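Side-chain contacts in enoyl-CoA hydratase (Mycobacterium thermoresistibile, PDB 3T3W), which probably catalyses the hydration of enoyl-CoA thioesters in lipid metabolism, working as an assembly of six chains: residues His256-Ala259 and Met260-Gly264; Pro173-Ala176 and Lys177-Phe181; Val201-Asp204 and Arg205-Ala208; Glu189-Gln193 and Thr194-Asn198. One frame throughout, in Å; residues are numbered along the deposited sequence.

Contact 1: residues His256-Ala259 and Met260-Gly264. With ZN (zinc ion), chain T.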
loop_
_atom_site.group_PDB
_atom_site.type_symbol
_atom_site.label_atom_id
_atom_site.label_comp_id
_atom_site.label_asym_id
_atom_site.label_seq_id
_atom_site.Cartn_x
_atom_site.Cartn_y
_atom_site.Cartn_z
ATOM N N HIS F 256 -0.438 -21.049 17.212
ATOM C CA HIS F 256 -0.237 -22.490 17.230
ATOM C C HIS F 256 1.139 -22.848 17.715
ATOM O O HIS F 256 1.290 -23.802 18.496
ATOM C CB HIS F 256 -0.434 -23.135 15.866
ATOM C CG HIS F 256 -1.861 -23.182 15.417
ATOM N ND1 HIS F 256 -2.832 -23.805 16.156
ATOM C CD2 HIS F 256 -2.492 -22.665 14.306
ATOM C CE1 HIS F 256 -4.001 -23.707 15.509
ATOM N NE2 HIS F 256 -3.807 -23.027 14.377
ATOM N N GLY F 257 2.153 -22.122 17.238
ATOM C CA GLY F 257 3.520 -22.348 17.662
ATOM C C GLY F 257 3.677 -22.195 19.159
ATOM O O GLY F 257 4.315 -23.020 19.850
ATOM N N ASN F 258 3.060 -21.168 19.703
ATOM C CA ASN F 258 3.156 -20.996 21.138
ATOM C C ASN F 258 2.405 -22.064 21.934
ATOM O O ASN F 258 2.917 -22.586 22.953
ATOM C CB ASN F 258 2.663 -19.632 21.561
ATOM C CG ASN F 258 2.954 -19.341 23.015
ATOM O OD1 ASN F 258 4.094 -19.372 23.423
ATOM N ND2 ASN F 258 1.910 -19.049 23.798
ATOM N N ALA F 259 1.208 -22.406 21.497
ATOM C CA ALA F 259 0.377 -23.424 22.190
ATOM C C ALA F 259 1.111 -24.753 22.229
ATOM O O ALA F 259 1.132 -25.447 23.266
ATOM C CB ALA F 259 -0.961 -23.581 21.485
ATOM N N MET F 260 1.788 -25.087 21.124
ATOM C CA MET F 260 2.591 -26.333 21.075
ATOM C C MET F 260 3.791 -26.275 22.017
ATOM O O MET F 260 4.117 -27.286 22.688
ATOM C CB MET F 260 3.064 -26.648 19.666
ATOM C CG MET F 260 1.933 -26.901 18.707
ATOM S SD MET F 260 2.581 -27.101 17.035
ATOM C CE MET F 260 2.739 -28.866 17.184
ATOM N N SER F 261 4.438 -25.111 22.115
ATOM C CA SER F 261 5.590 -24.958 23.008
ATOM C C SER F 261 5.173 -25.064 24.465
ATOM O O SER F 261 5.996 -25.476 25.295
ATOM C CB SER F 261 6.358 -23.642 22.766
ATOM O OG SER F 261 5.677 -22.500 23.265
ATOM N N VAL F 262 3.918 -24.727 24.770
ATOM C CA VAL F 262 3.400 -24.755 26.148
ATOM C C VAL F 262 2.930 -26.167 26.533
ATOM O O VAL F 262 3.265 -26.638 27.621
ATOM C CB VAL F 262 2.229 -23.762 26.367
ATOM C CG1 VAL F 262 1.532 -24.027 27.703
ATOM C CG2 VAL F 262 2.693 -22.295 26.294
ATOM N N SER F 263 2.203 -26.838 25.625
ATOM C CA SER F 263 1.487 -28.116 25.908
ATOM C C SER F 263 1.744 -29.283 24.954
ATOM O O SER F 263 1.302 -30.403 25.233
ATOM C CB SER F 263 -0.024 -27.870 25.834
ATOM O OG SER F 263 -0.402 -27.562 24.487
ATOM N N GLY F 264 2.374 -29.028 23.806
ATOM C CA GLY F 264 2.518 -30.041 22.733
ATOM C C GLY F 264 1.357 -30.185 21.736
ATOM O O GLY F 264 1.519 -30.855 20.711
HETATM ZN ZN ZN T . -5.386 -22.551 13.062
HETATM O O HOH W 1 -6.838 -22.685 14.591
#
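His256 meets Met260 through its backbone carbonyl, which takes the Met260 N-H in the ordinary i to i+4 bond of the helix (O to N 3.0 Å). Met260 has CG beside its own backbone N (chi1 -63°), which brings CG to 3.2 Å from His256 O before the flexible thioether turns off toward Leu93 and Ile98. The imidazole leads away from this turn: NE2 binds the zinc ion at 2.1 Å, alongside Glu102, Glu163, His252 and a water, while ND1 is hydrogen-bonded to Pro266 O, a second hold that fixes the ring's rotation. Gly257 takes part through its carbonyl, which accepts from Ser261 N. Asn258 O serves two donors, Val262 N at 3.0 Å and Ser261 OG at 2.8 Å. The hydroxyl is brought back onto that carbonyl by chi1 of 74°, and Ser261 OG in turn accepts from Leu95 N of the second subunit. Asn258 OD1 turns to that subunit as well, accepting from Glu96 N. Ala259 O is doubly held by one residue, with Ser263 N at 2.9 Å and Ser263 OG also at 2.9 Å, the hydroxyl standing above the carbonyl plane. Small Ser263 suits the last turn because its OG reaches back to Ala259 while accepting from Trp265 N. Gly264 then leaves helical geometry with phi of 85°, where a side chain would clash. Chemically, the two serines give extra hydrogen bonds to carbonyls of the final turn, and the helix that carries a zinc ligand ends in polar groups bonded to the second subunit.

Contact 2: residues Pro173-Ala176 and Lys177-Phe181. With EDO (1,2-ethanediol), chain V.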
loop_
_atom_site.group_PDB
_atom_site.type_symbol
_atom_site.label_atom_id
_atom_site.label_comp_id
_atom_site.label_asym_id
_atom_site.label_seq_id
_atom_site.Cartn_x
_atom_site.Cartn_y
_atom_site.Cartn_z
ATOM N N PRO F 173 -11.681 -1.905 13.117
ATOM C CA PRO F 173 -10.666 -2.406 14.051
ATOM C C PRO F 173 -11.107 -2.428 15.509
ATOM O O PRO F 173 -10.743 -3.364 16.242
ATOM C CB PRO F 173 -9.485 -1.439 13.845
ATOM C CG PRO F 173 -10.105 -0.204 13.208
ATOM C CD PRO F 173 -11.185 -0.749 12.349
ATOM N N ARG F 174 -11.867 -1.423 15.938
ATOM C CA ARG F 174 -12.223 -1.357 17.364
ATOM C C ARG F 174 -13.188 -2.485 17.720
ATOM O O ARG F 174 -13.047 -3.108 18.793
ATOM C CB ARG F 174 -12.795 0.014 17.710
ATOM C CG ARG F 174 -11.697 1.084 17.721
ATOM C CD ARG F 174 -12.165 2.413 18.241
ATOM N NE ARG F 174 -11.078 3.404 18.118
ATOM C CZ ARG F 174 -10.041 3.487 18.942
ATOM N NH1 ARG F 174 -9.961 2.694 19.984
ATOM N NH2 ARG F 174 -9.092 4.380 18.742
ATOM N N LYS F 175 -14.181 -2.735 16.859
ATOM C CA LYS F 175 -15.134 -3.847 17.125
ATOM C C LYS F 175 -14.414 -5.204 17.007
ATOM O O LYS F 175 -14.635 -6.097 17.820
ATOM C CB LYS F 175 -16.354 -3.786 16.213
ATOM C CG LYS F 175 -17.477 -4.707 16.746
ATOM C CD LYS F 175 -18.886 -4.417 16.218
ATOM C CE LYS F 175 -19.424 -3.044 16.504
ATOM N NZ LYS F 175 -20.226 -2.867 17.742
ATOM N N ALA F 176 -13.521 -5.314 16.022
ATOM C CA ALA F 176 -12.737 -6.519 15.843
ATOM C C ALA F 176 -11.956 -6.866 17.109
ATOM O O ALA F 176 -11.975 -8.040 17.573
ATOM C CB ALA F 176 -11.815 -6.433 14.588
ATOM N N LYS F 177 -11.269 -5.867 17.671
ATOM C CA LYS F 177 -10.444 -6.096 18.858
ATOM C C LYS F 177 -11.382 -6.443 19.999
ATOM O O LYS F 177 -11.092 -7.330 20.770
ATOM C CB LYS F 177 -9.594 -4.878 19.203
ATOM C CG LYS F 177 -8.411 -4.714 18.244
ATOM C CD LYS F 177 -7.627 -3.460 18.620
ATOM C CE LYS F 177 -6.706 -2.954 17.588
ATOM N NZ LYS F 177 -6.064 -1.628 17.996
ATOM N N GLU F 178 -12.481 -5.707 20.121
ATOM C CA GLU F 178 -13.409 -5.965 21.270
ATOM C C GLU F 178 -13.855 -7.425 21.277
ATOM O O GLU F 178 -13.819 -8.090 22.333
ATOM C CB GLU F 178 -14.614 -5.061 21.219
ATOM C CG GLU F 178 -15.611 -5.241 22.349
ATOM C CD GLU F 178 -16.863 -4.391 22.199
ATOM O OE1 GLU F 178 -16.866 -3.422 21.389
ATOM O OE2 GLU F 178 -17.876 -4.723 22.894
ATOM N N ILE F 179 -14.334 -7.907 20.141
ATOM C CA ILE F 179 -14.886 -9.271 20.105
ATOM C C ILE F 179 -13.804 -10.344 20.155
ATOM O O ILE F 179 -14.062 -11.430 20.663
ATOM C CB ILE F 179 -15.915 -9.517 18.997
ATOM C CG1 ILE F 179 -15.266 -9.473 17.639
ATOM C CG2 ILE F 179 -17.060 -8.478 19.083
ATOM C CD1 ILE F 179 -14.829 -10.778 17.090
ATOM N N LEU F 180 -12.594 -10.052 19.669
ATOM C CA LEU F 180 -11.484 -11.003 19.821
ATOM C C LEU F 180 -10.985 -11.054 21.300
ATOM O O LEU F 180 -10.731 -12.139 21.852
ATOM C CB LEU F 180 -10.344 -10.640 18.876
ATOM C CG LEU F 180 -10.565 -11.006 17.391
ATOM C CD1 LEU F 180 -9.395 -10.465 16.533
ATOM C CD2 LEU F 180 -10.750 -12.532 17.190
ATOM N N PHE F 181 -10.872 -9.881 21.930
ATOM C CA PHE F 181 -10.344 -9.778 23.273
ATOM C C PHE F 181 -11.319 -10.425 24.294
ATOM O O PHE F 181 -10.874 -10.960 25.317
ATOM C CB PHE F 181 -10.126 -8.325 23.690
ATOM C CG PHE F 181 -8.978 -7.610 22.992
ATOM C CD1 PHE F 181 -8.001 -8.285 22.269
ATOM C CD2 PHE F 181 -8.891 -6.234 23.087
ATOM C CE1 PHE F 181 -6.948 -7.595 21.671
ATOM C CE2 PHE F 181 -7.849 -5.523 22.483
ATOM C CZ PHE F 181 -6.862 -6.187 21.775
HETATM C C1 EDO V . -8.077 1.225 17.630
HETATM O O1 EDO V . -8.301 -0.128 17.914
HETATM C C2 EDO V . -7.303 1.344 16.340
HETATM O O2 EDO V . -6.003 0.883 16.585
HETATM O O HOH W 2 -19.169 -2.267 20.309
#
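Lys177 NZ is gripped from several directions, by both hydroxyls of a 1,2-ethanediol (O1 at 2.7 Å from NZ, O2 at 2.9 Å) and by Asp140 and Asn233 of the third subunit. A lysine suits this place because its chain, extended beyond CG, carries the ammonium well clear of the helix, while its backbone N bonds to Pro173 O. With chi1 at -75° the CG lies beside its own backbone N and passes 3.4 Å from Pro173 O, and CB rests over one face of the Phe181 ring, offset toward the rim. The diol, probably from the crystallisation liquor, also sets C1 over the centre of one face of the Arg174 guanidinium, 3.3 Å from Arg174 CZ. That arginine bonds through NH2 to Glu170 and Trp137 of the third subunit. Lys175 and Glu178, three residues apart along the helix, do not touch directly. A water joins them, accepting from Lys175 NZ at 2.8 Å and donating to Glu178 OE1 at 2.8 Å, while NZ also forms a salt bridge with Glu190, and Glu178 OE2 pairs with Arg184 and with Arg199 of the third subunit. In Ile179, chi1 of 68° sets CG1 between the backbone N and the carbonyl carbon, 3.4 Å from Lys175 O; its apolar packing is on Leu171 and Met186. Pro173 suits the first turn, where the helix's own i to i+4 bonds ask for no N-H. Helix 173-182 thus lays Ala176, Ile179 and Leu180 on helix 167-171, Ile179 also on strand 186-187, and turns Arg174, Lys177 and Glu178 to the third subunit.

Contact 3: residues Val201-Asp204 and Arg205-Ala208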
loop_
_atom_site.group_PDB
_atom_site.type_symbol
_atom_site.label_atom_id
_atom_site.label_comp_id
_atom_site.label_asym_id
_atom_site.label_seq_id
_atom_site.Cartn_x
_atom_site.Cartn_y
_atom_site.Cartn_z
ATOM N N VAL F 201 -33.365 -10.526 8.519
ATOM C CA VAL F 201 -34.713 -10.956 8.180
ATOM C C VAL F 201 -35.169 -11.968 9.233
ATOM O O VAL F 201 -34.352 -12.540 9.984
ATOM C CB VAL F 201 -34.768 -11.629 6.774
ATOM C CG1 VAL F 201 -34.237 -10.673 5.683
ATOM C CG2 VAL F 201 -33.963 -12.919 6.748
ATOM N N PRO F 202 -36.478 -12.162 9.330
ATOM C CA PRO F 202 -36.963 -13.175 10.290
ATOM C C PRO F 202 -36.455 -14.563 9.941
ATOM O O PRO F 202 -36.319 -14.884 8.774
ATOM C CB PRO F 202 -38.494 -13.099 10.128
ATOM C CG PRO F 202 -38.723 -11.663 9.691
ATOM C CD PRO F 202 -37.570 -11.368 8.744
ATOM N N ARG F 203 -36.197 -15.392 10.963
ATOM C CA ARG F 203 -35.646 -16.709 10.762
ATOM C C ARG F 203 -36.482 -17.532 9.794
ATOM O O ARG F 203 -35.973 -18.168 8.883
ATOM C CB ARG F 203 -35.515 -17.445 12.114
ATOM C CG ARG F 203 -35.184 -18.926 12.055
ATOM C CD ARG F 203 -33.817 -19.181 11.460
ATOM N NE ARG F 203 -33.509 -20.635 11.306
ATOM C CZ ARG F 203 -33.544 -21.289 10.141
ATOM N NH1 ARG F 203 -33.920 -20.665 9.015
ATOM N NH2 ARG F 203 -33.211 -22.574 10.086
ATOM N N ASP F 204 -37.795 -17.469 9.952
ATOM C CA ASP F 204 -38.633 -18.305 9.109
ATOM C C ASP F 204 -38.763 -17.855 7.646
ATOM O O ASP F 204 -39.359 -18.571 6.861
ATOM C CB ASP F 204 -40.001 -18.537 9.765
ATOM C CG ASP F 204 -40.881 -17.332 9.779
ATOM O OD1 ASP F 204 -40.592 -16.272 9.174
ATOM O OD2 ASP F 204 -41.954 -17.460 10.426
ATOM N N ARG F 205 -38.218 -16.684 7.297
ATOM C CA ARG F 205 -38.178 -16.189 5.930
ATOM C C ARG F 205 -36.788 -16.145 5.339
ATOM O O ARG F 205 -36.641 -15.701 4.203
ATOM C CB ARG F 205 -38.681 -14.740 5.838
ATOM C CG ARG F 205 -40.132 -14.560 5.952
ATOM C CD ARG F 205 -40.609 -13.442 5.037
ATOM N NE ARG F 205 -39.987 -12.148 5.318
ATOM C CZ ARG F 205 -40.432 -11.279 6.221
ATOM N NH1 ARG F 205 -41.434 -11.571 7.039
ATOM N NH2 ARG F 205 -39.841 -10.109 6.348
ATOM N N LEU F 206 -35.772 -16.589 6.092
ATOM C CA LEU F 206 -34.387 -16.463 5.623
ATOM C C LEU F 206 -34.159 -17.090 4.230
ATOM O O LEU F 206 -33.588 -16.456 3.348
ATOM C CB LEU F 206 -33.469 -17.088 6.663
ATOM C CG LEU F 206 -31.996 -17.109 6.266
ATOM C CD1 LEU F 206 -31.473 -15.689 6.022
ATOM C CD2 LEU F 206 -31.177 -17.840 7.344
ATOM N N ASP F 207 -34.592 -18.338 4.037
ATOM C CA ASP F 207 -34.426 -19.013 2.763
ATOM C C ASP F 207 -35.164 -18.313 1.608
ATOM O O ASP F 207 -34.585 -18.111 0.529
ATOM C CB ASP F 207 -34.837 -20.485 2.841
ATOM C CG ASP F 207 -33.789 -21.353 3.499
ATOM O OD1 ASP F 207 -32.567 -21.025 3.403
ATOM O OD2 ASP F 207 -34.196 -22.405 4.071
ATOM N N ALA F 208 -36.404 -17.902 1.850
ATOM C CA ALA F 208 -37.203 -17.227 0.801
ATOM C C ALA F 208 -36.607 -15.902 0.432
ATOM O O ALA F 208 -36.510 -15.587 -0.744
ATOM C CB ALA F 208 -38.705 -17.048 1.199
HETATM O O HOH W 3 -36.002 -19.932 6.246
HETATM O O HOH W 4 -35.104 -22.353 6.895
HETATM O O HOH W 5 -37.891 -19.143 4.022
#
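Pro202 and Arg205 meet twice, once through the backbone and once through side chains. Arg205 N donates to Pro202 O at 3.0 Å, and the arginine chain, bent at chi2 and chi3, runs alongside the proline so that a guanidinium face lies on the ring, NH2 3.5 Å from Pro202 CD. Glu209 supplies the charged partner, taking NE in a salt bridge. Leu206 N is satisfied by Arg203 O at 3.2 Å, the donor standing well above the carbonyl plane. That carbonyl also accepts from a water, which in turn receives Asp207 N at 3.1 Å. A second water does the same service one residue on, accepting Ala208 N at 2.9 Å and donating to Asp204 O. Each of these waters stands between an N-H and the carbonyl four residues earlier, in place of the direct helical bond. A third water joins Arg203 NH1, at 3.0 Å, to Asp207 OD2, whose other oxygen forms a salt bridge with Arg71. Beneath these polar groups the apolar side is simple: Val201 CG2 lies 3.8 Å from Leu206 CD1, the two chains crossing at about a right angle, and both rest on Ile143. Beta-branched Val201 suits the end of strand 199-201, and Leu206 fills the inner face of the helix. This is the tight turn of a strand-to-helix connection in the crotonase-like fold, leading from strand 199-201 into the water-bridged first turn of helix 206-217.

Contact 4: residues Glu189-Gln193 and Thr194-Asn198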
loop_
_atom_site.group_PDB
_atom_site.type_symbol
_atom_site.label_atom_id
_atom_site.label_comp_id
_atom_site.label_asym_id
_atom_site.label_seq_id
_atom_site.Cartn_x
_atom_site.Cartn_y
_atom_site.Cartn_z
ATOM N N GLU F 189 -28.272 -7.722 14.266
ATOM C CA GLU F 189 -28.482 -6.269 14.170
ATOM C C GLU F 189 -27.157 -5.553 14.372
ATOM O O GLU F 189 -26.823 -4.628 13.627
ATOM C CB GLU F 189 -29.564 -5.810 15.172
ATOM C CG GLU F 189 -29.679 -4.314 15.391
ATOM C CD GLU F 189 -30.622 -3.920 16.549
ATOM O OE1 GLU F 189 -30.484 -4.434 17.686
ATOM O OE2 GLU F 189 -31.503 -3.070 16.330
ATOM N N GLU F 190 -26.365 -6.012 15.326
ATOM C CA GLU F 190 -25.055 -5.390 15.565
ATOM C C GLU F 190 -24.126 -5.483 14.366
ATOM O O GLU F 190 -23.487 -4.496 13.998
ATOM C CB GLU F 190 -24.387 -5.956 16.843
ATOM C CG GLU F 190 -23.049 -5.286 17.099
ATOM C CD GLU F 190 -22.334 -5.782 18.349
ATOM O OE1 GLU F 190 -22.864 -6.665 19.055
ATOM O OE2 GLU F 190 -21.255 -5.210 18.646
ATOM N N VAL F 191 -24.026 -6.657 13.733
ATOM C CA VAL F 191 -23.166 -6.795 12.564
ATOM C C VAL F 191 -23.758 -6.117 11.352
ATOM O O VAL F 191 -23.015 -5.699 10.495
ATOM C CB VAL F 191 -22.714 -8.261 12.239
ATOM C CG1 VAL F 191 -21.968 -8.833 13.472
ATOM C CG2 VAL F 191 -23.874 -9.163 11.948
ATOM N N ALA F 192 -25.082 -6.002 11.245
ATOM C CA ALA F 192 -25.649 -5.216 10.153
ATOM C C ALA F 192 -25.177 -3.724 10.239
ATOM O O ALA F 192 -24.951 -3.091 9.212
ATOM C CB ALA F 192 -27.198 -5.296 10.174
ATOM N N GLN F 193 -25.001 -3.205 11.455
ATOM C CA GLN F 193 -24.578 -1.807 11.650
ATOM C C GLN F 193 -23.172 -1.539 11.107
ATOM O O GLN F 193 -22.856 -0.410 10.697
ATOM C CB GLN F 193 -24.622 -1.422 13.127
ATOM C CG GLN F 193 -26.002 -1.291 13.720
ATOM C CD GLN F 193 -25.975 -0.945 15.202
ATOM O OE1 GLN F 193 -25.214 -1.533 15.998
ATOM N NE2 GLN F 193 -26.811 -0.005 15.588
ATOM N N THR F 194 -22.306 -2.563 11.105
ATOM C CA THR F 194 -20.946 -2.419 10.591
ATOM C C THR F 194 -20.880 -2.628 9.082
ATOM O O THR F 194 -19.871 -2.312 8.467
ATOM C CB THR F 194 -19.944 -3.416 11.247
ATOM O OG1 THR F 194 -20.190 -4.751 10.760
ATOM C CG2 THR F 194 -20.035 -3.415 12.782
ATOM N N GLY F 195 -21.940 -3.189 8.513
ATOM C CA GLY F 195 -22.007 -3.503 7.095
ATOM C C GLY F 195 -21.658 -4.938 6.741
ATOM O O GLY F 195 -21.826 -5.350 5.567
ATOM N N MET F 196 -21.212 -5.718 7.735
ATOM C CA MET F 196 -20.850 -7.098 7.521
ATOM C C MET F 196 -22.068 -7.929 7.024
ATOM O O MET F 196 -21.939 -8.854 6.253
ATOM C CB MET F 196 -20.307 -7.703 8.817
ATOM C CG MET F 196 -20.199 -9.210 8.730
ATOM S SD MET F 196 -19.356 -9.897 10.146
ATOM C CE MET F 196 -20.117 -11.534 10.207
ATOM N N VAL F 197 -23.237 -7.623 7.551
ATOM C CA VAL F 197 -24.495 -8.234 7.117
ATOM C C VAL F 197 -25.261 -7.197 6.276
ATOM O O VAL F 197 -25.448 -6.039 6.707
ATOM C CB VAL F 197 -25.291 -8.754 8.355
ATOM C CG1 VAL F 197 -26.772 -8.928 8.043
ATOM C CG2 VAL F 197 -24.640 -10.059 8.879
ATOM N N ASN F 198 -25.732 -7.619 5.094
ATOM C CA ASN F 198 -26.475 -6.741 4.206
ATOM C C ASN F 198 -27.906 -6.508 4.692
ATOM O O ASN F 198 -28.454 -5.428 4.501
ATOM C CB ASN F 198 -26.537 -7.343 2.795
ATOM C CG ASN F 198 -25.183 -7.312 2.079
ATOM O OD1 ASN F 198 -24.351 -8.168 2.311
ATOM N ND2 ASN F 198 -24.991 -6.329 1.174
HETATM O O HOH W 6 -26.409 -3.547 7.008
#
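Val191 and Val197 form the dense side of this helix end: CG2 of Val191 and CG2 of Val197 are only 3.3 Å apart, tighter than usual van der Waals contact, and the two side chains cross obliquely. Val191 has its CG2 between backbone N and carbonyl carbon (chi1 -58°), which directs that methyl at the returning chain. Beside it Val191 CB lies 4.2 Å from Met196 CB, and Phe150 covers all three residues, so branched and flexible apolar side chains suit this inner face. Ala192, small enough to let the chain come back over it, makes a CA-H...O contact with Val197 O, CA to O 3.5 Å. Polar atoms gather round Val191 O. Thr194 N reaches it at 3.3 Å from above the carbonyl plane, Gly195 N and Met196 N add weak bonds, and Thr194 OG1 lies 3.0 Å away, although its single proton could instead serve Glu170 O. The opposite character is seen on the outer side, where a water bridges Ala192 O and Val197 O, 2.7 Å from each. Gln193 lies exposed here, its carbonyl bonded to a Tris molecule and to Gln193 NE2 of the fourth subunit. Gly195 takes phi of 96°, which would press a side chain against the preceding carbonyl O, and its N bonds to Ala192 O at 3.1 Å. Together with the weak Met196 N to Val191 O bond and the apolar pair Val191 and Met196, this is the Schellman motif, here closing helix 188-194 before strand 199-201.

In the fold
Along the chain the four contacts come in series as contact 2, contact 4, contact 3 and contact 1; each is local, along a helix or round its end, and none nests in or crosses another. Contact 2 occupies helix 173-182, contact 4 ends helix 188-194, and contact 3, adjoining it in sequence, turns strand 199-201 into helix 206-217. Contacts 2 and 4 also touch in space, their centres about 15 Å apart, with Lys175 CD packed on Thr194 CG2. Contact 1 ends the long helix 241-263, on the opposite side of the chain's centre from contact 3, about 43 Å between centres. Contacts 1, 2 and 4 all meet other subunits, whereas contact 3 is touched by no other chain of the assembly.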